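Local structure of uncharacterized protein (Parabacteroides merdae, 4R7F) at residues A[79-84]-A[106-111]. The protein is of unknown function but has immunoglobulin-like beta-sandwich domains, one region resembling the first domain of type 9 secretion system plug proteins, and carries bound magnesium ions. Numbering follows the deposited sequence.
Sequences QGTTID and DDVQFK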
ATOM      1  N   GLN A  79      23.310  27.685  13.677  1.00 49.32           N
ATOM      2  CA  GLN A  79      24.172  26.698  13.087  1.00 47.86           C
ATOM      3  C   GLN A  79      25.077  26.155  14.164  1.00 57.48           C
ATOM      4  O   GLN A  79      25.332  26.822  15.174  1.00 57.74           O
ATOM      5  CB  GLN A  79      25.044  27.327  12.005  1.00 47.15           C
ATOM      6  CG  GLN A  79      24.286  27.861  10.799  1.00 51.57           C
ATOM      7  CD  GLN A  79      23.705  26.780   9.896  1.00 56.05           C
ATOM      8  OE1 GLN A  79      23.156  25.770  10.366  1.00 42.70           O
ATOM      9  NE2 GLN A  79      23.773  27.017   8.583  1.00 51.24           N
ATOM     10  N   GLY A  80      25.581  24.952  13.937  1.00 58.62           N
ATOM     11  CA  GLY A  80      26.583  24.371  14.822  1.00 52.10           C
ATOM     12  C   GLY A  80      26.020  23.845  16.128  1.00 45.83           C
ATOM     13  O   GLY A  80      26.699  23.842  17.134  1.00 53.74           O
ATOM     14  N   THR A  81      24.784  23.364  16.101  1.00 53.72           N
ATOM     15  CA  THR A  81      24.184  22.805  17.284  1.00 50.14           C
ATOM     16  C   THR A  81      24.713  21.399  17.587  1.00 59.50           C
ATOM     17  O   THR A  81      24.963  20.604  16.678  1.00 61.14           O
ATOM     18  CB  THR A  81      22.674  22.712  17.116  1.00 52.85           C
ATOM     19  OG1 THR A  81      22.181  23.942  16.565  1.00 58.85           O
ATOM     20  CG2 THR A  81      22.023  22.375  18.453  1.00 46.86           C
ATOM     21  N   THR A  82      24.836  21.116  18.881  1.00 54.08           N
ATOM     22  CA  THR A  82      25.343  19.816  19.315  0.50 52.65           C
ATOM     23  C   THR A  82      24.274  18.714  19.212  1.00 52.91           C
ATOM     24  O   THR A  82      23.070  18.932  19.327  1.00 56.35           O
ATOM     25  CB  THR A  82      25.992  19.874  20.729  0.50 54.22           C
ATOM     26  OG1 THR A  82      27.020  20.865  20.732  0.50 46.49           O
ATOM     27  CG2 THR A  82      26.645  18.542  21.110  0.50 51.52           C
ATOM     28  N   ILE A  83      24.752  17.508  18.912  1.00 53.06           N
ATOM     29  CA  ILE A  83      23.892  16.325  18.863  1.00 54.93           C
ATOM     30  C   ILE A  83      24.046  15.615  20.212  1.00 56.09           C
ATOM     31  O   ILE A  83      25.094  15.015  20.507  1.00 78.23           O
ATOM     32  CB  ILE A  83      24.246  15.419  17.669  1.00 48.68           C
ATOM     33  CG1 ILE A  83      24.138  16.229  16.370  1.00 50.93           C
ATOM     34  CG2 ILE A  83      23.311  14.212  17.615  1.00 50.37           C
ATOM     35  CD1 ILE A  83      24.476  15.447  15.110  1.00 53.84           C
ATOM     36  N   ASP A  84      22.999  15.741  21.030  1.00 69.07           N
ATOM     37  CA  ASP A  84      23.063  15.336  22.431  0.60 67.72           C
ATOM     38  C   ASP A  84      22.479  13.944  22.633  1.00 59.67           C
ATOM     39  O   ASP A  84      22.897  13.243  23.524  1.00 61.17           O
ATOM     40  CB  ASP A  84      22.328  16.363  23.323  0.60 69.19           C
ATOM     41  CG  ASP A  84      23.030  17.720  23.370  0.60 67.76           C
ATOM     42  OD1 ASP A  84      24.268  17.756  23.199  0.60 61.95           O
ATOM     43  OD2 ASP A  84      22.348  18.748  23.586  0.60 68.51           O
ATOM     44  N   ASP A 106      13.602  21.465  19.527  1.00 54.22           N
ATOM     45  CA  ASP A 106      13.583  22.659  20.400  1.00 64.12           C
ATOM     46  C   ASP A 106      14.630  23.716  20.004  1.00 52.14           C
ATOM     47  O   ASP A 106      14.450  24.889  20.310  1.00 44.84           O
ATOM     48  CB  ASP A 106      13.800  22.281  21.891  1.00 70.12           C
ATOM     49  CG  ASP A 106      12.531  21.782  22.581  1.00 64.36           C
ATOM     50  OD1 ASP A 106      11.481  21.650  21.928  1.00 67.35           O
ATOM     51  OD2 ASP A 106      12.588  21.507  23.797  1.00 85.60           O
ATOM     52  N   ASP A 107      15.713  23.298  19.348  1.00 48.74           N
ATOM     53  CA  ASP A 107      16.823  24.185  18.974  1.00 45.74           C
ATOM     54  C   ASP A 107      16.700  24.764  17.563  1.00 51.04           C
ATOM     55  O   ASP A 107      17.282  25.822  17.281  1.00 46.73           O
ATOM     56  CB  ASP A 107      18.156  23.414  19.001  1.00 57.11           C
ATOM     57  CG  ASP A 107      18.544  22.912  20.391  1.00 70.61           C
ATOM     58  OD1 ASP A 107      18.026  23.424  21.416  1.00 72.23           O
ATOM     59  OD2 ASP A 107      19.388  21.990  20.443  1.00 63.12           O
ATOM     60  N   VAL A 108      16.040  24.018  16.662  1.00 51.87           N
ATOM     61  CA  VAL A 108      15.884  24.413  15.256  1.00 48.57           C
ATOM     62  C   VAL A 108      14.493  24.099  14.733  1.00 46.15           C
ATOM     63  O   VAL A 108      14.002  22.962  14.839  1.00 42.68           O
ATOM     64  CB  VAL A 108      16.900  23.739  14.325  1.00 59.32           C
ATOM     65  CG1 VAL A 108      16.728  24.259  12.900  1.00 54.70           C
ATOM     66  CG2 VAL A 108      18.316  24.009  14.810  1.00 63.10           C
ATOM     67  N   GLN A 109      13.854  25.129  14.185  1.00 48.49           N
ATOM     68  CA  GLN A 109      12.612  24.976  13.450  1.00 47.71           C
ATOM     69  C   GLN A 109      12.804  25.641  12.096  1.00 55.07           C
ATOM     70  O   GLN A 109      13.689  26.481  11.934  1.00 47.23           O
ATOM     71  CB  GLN A 109      11.436  25.612  14.185  1.00 51.85           C
ATOM     72  CG  GLN A 109      11.362  25.319  15.678  1.00 57.80           C
ATOM     73  CD  GLN A 109      12.176  26.288  16.499  1.00 51.51           C
ATOM     74  OE1 GLN A 109      12.131  27.505  16.286  1.00 60.02           O
ATOM     75  NE2 GLN A 109      12.953  25.750  17.433  1.00 48.51           N
ATOM     76  N   PHE A 110      11.986  25.240  11.126  1.00 46.35           N
ATOM     77  CA  PHE A 110      12.130  25.718   9.763  1.00 46.61           C
ATOM     78  C   PHE A 110      11.083  26.776   9.470  1.00 47.34           C
ATOM     79  O   PHE A 110       9.958  26.682   9.936  1.00 42.36           O
ATOM     80  CB  PHE A 110      11.966  24.562   8.778  1.00 45.30           C
ATOM     81  CG  PHE A 110      12.874  23.401   9.058  1.00 38.46           C
ATOM     82  CD1 PHE A 110      14.224  23.517   8.877  1.00 37.80           C
ATOM     83  CD2 PHE A 110      12.363  22.196   9.506  1.00 38.17           C
ATOM     84  CE1 PHE A 110      15.064  22.461   9.151  1.00 41.49           C
ATOM     85  CE2 PHE A 110      13.192  21.131   9.753  1.00 39.52           C
ATOM     86  CZ  PHE A 110      14.548  21.270   9.586  1.00 38.05           C
ATOM     87  N   LYS A 111      11.463  27.765   8.677  1.00 39.01           N
ATOM     88  CA  LYS A 111      10.576  28.838   8.331  1.00 39.27           C
ATOM     89  C   LYS A 111       9.987  28.695   6.947  1.00 43.43           C
ATOM     90  O   LYS A 111       9.021  29.367   6.657  1.00 50.24           O
ATOM     91  CB  LYS A 111      11.323  30.163   8.391  1.00 42.84           C
ATOM     92  CG  LYS A 111      11.663  30.603   9.792  1.00 46.71           C
ATOM     93  CD  LYS A 111      12.489  31.865   9.749  1.00 55.57           C
ATOM     94  CE  LYS A 111      12.700  32.368  11.162  1.00 69.81           C
ATOM     95  NZ  LYS A 111      13.686  33.469  11.157  1.00 82.94           N
TER
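T81 and D107 meet through a methyl group and a carboxylate: CG2 of T81 lies 3.3 Å from OD2 of D107 and also rests against the aspartate CB, at 4.0 Å. The two side chains are slanted across one another, and no hydrogen bond joins the segments. The threonine's first torsion explains which branch does the touching. CG2 stands opposite the backbone N, on the side of D107, while OG1 (chi1 -46°) sits beside that N and merely skirts the methyl CG2 of V108, at 4.2 Å. Threonine suits the site because its methyl branch reaches D107. In this domain, probably one of the immunoglobulin-like sandwiches, 81-82 pairs antiparallel with strand 53-60, and G80 and T81 together lie opposite the single residue Y55, a G1 beta bulge; the positive phi of G80 (76°) favours glycine there. V108, branched and buried, packs on Y55 and on M75 of strand 75-76, which pairs antiparallel with 109-110. Y55 also touches T81 and so lies against a residue of each segment. N105 OD1 receives the backbone N-H groups of D107 and V108, which probably helps hold the backbone that carries D107. D107 is exposed, which suits an aspartate whose charge can be hydrated.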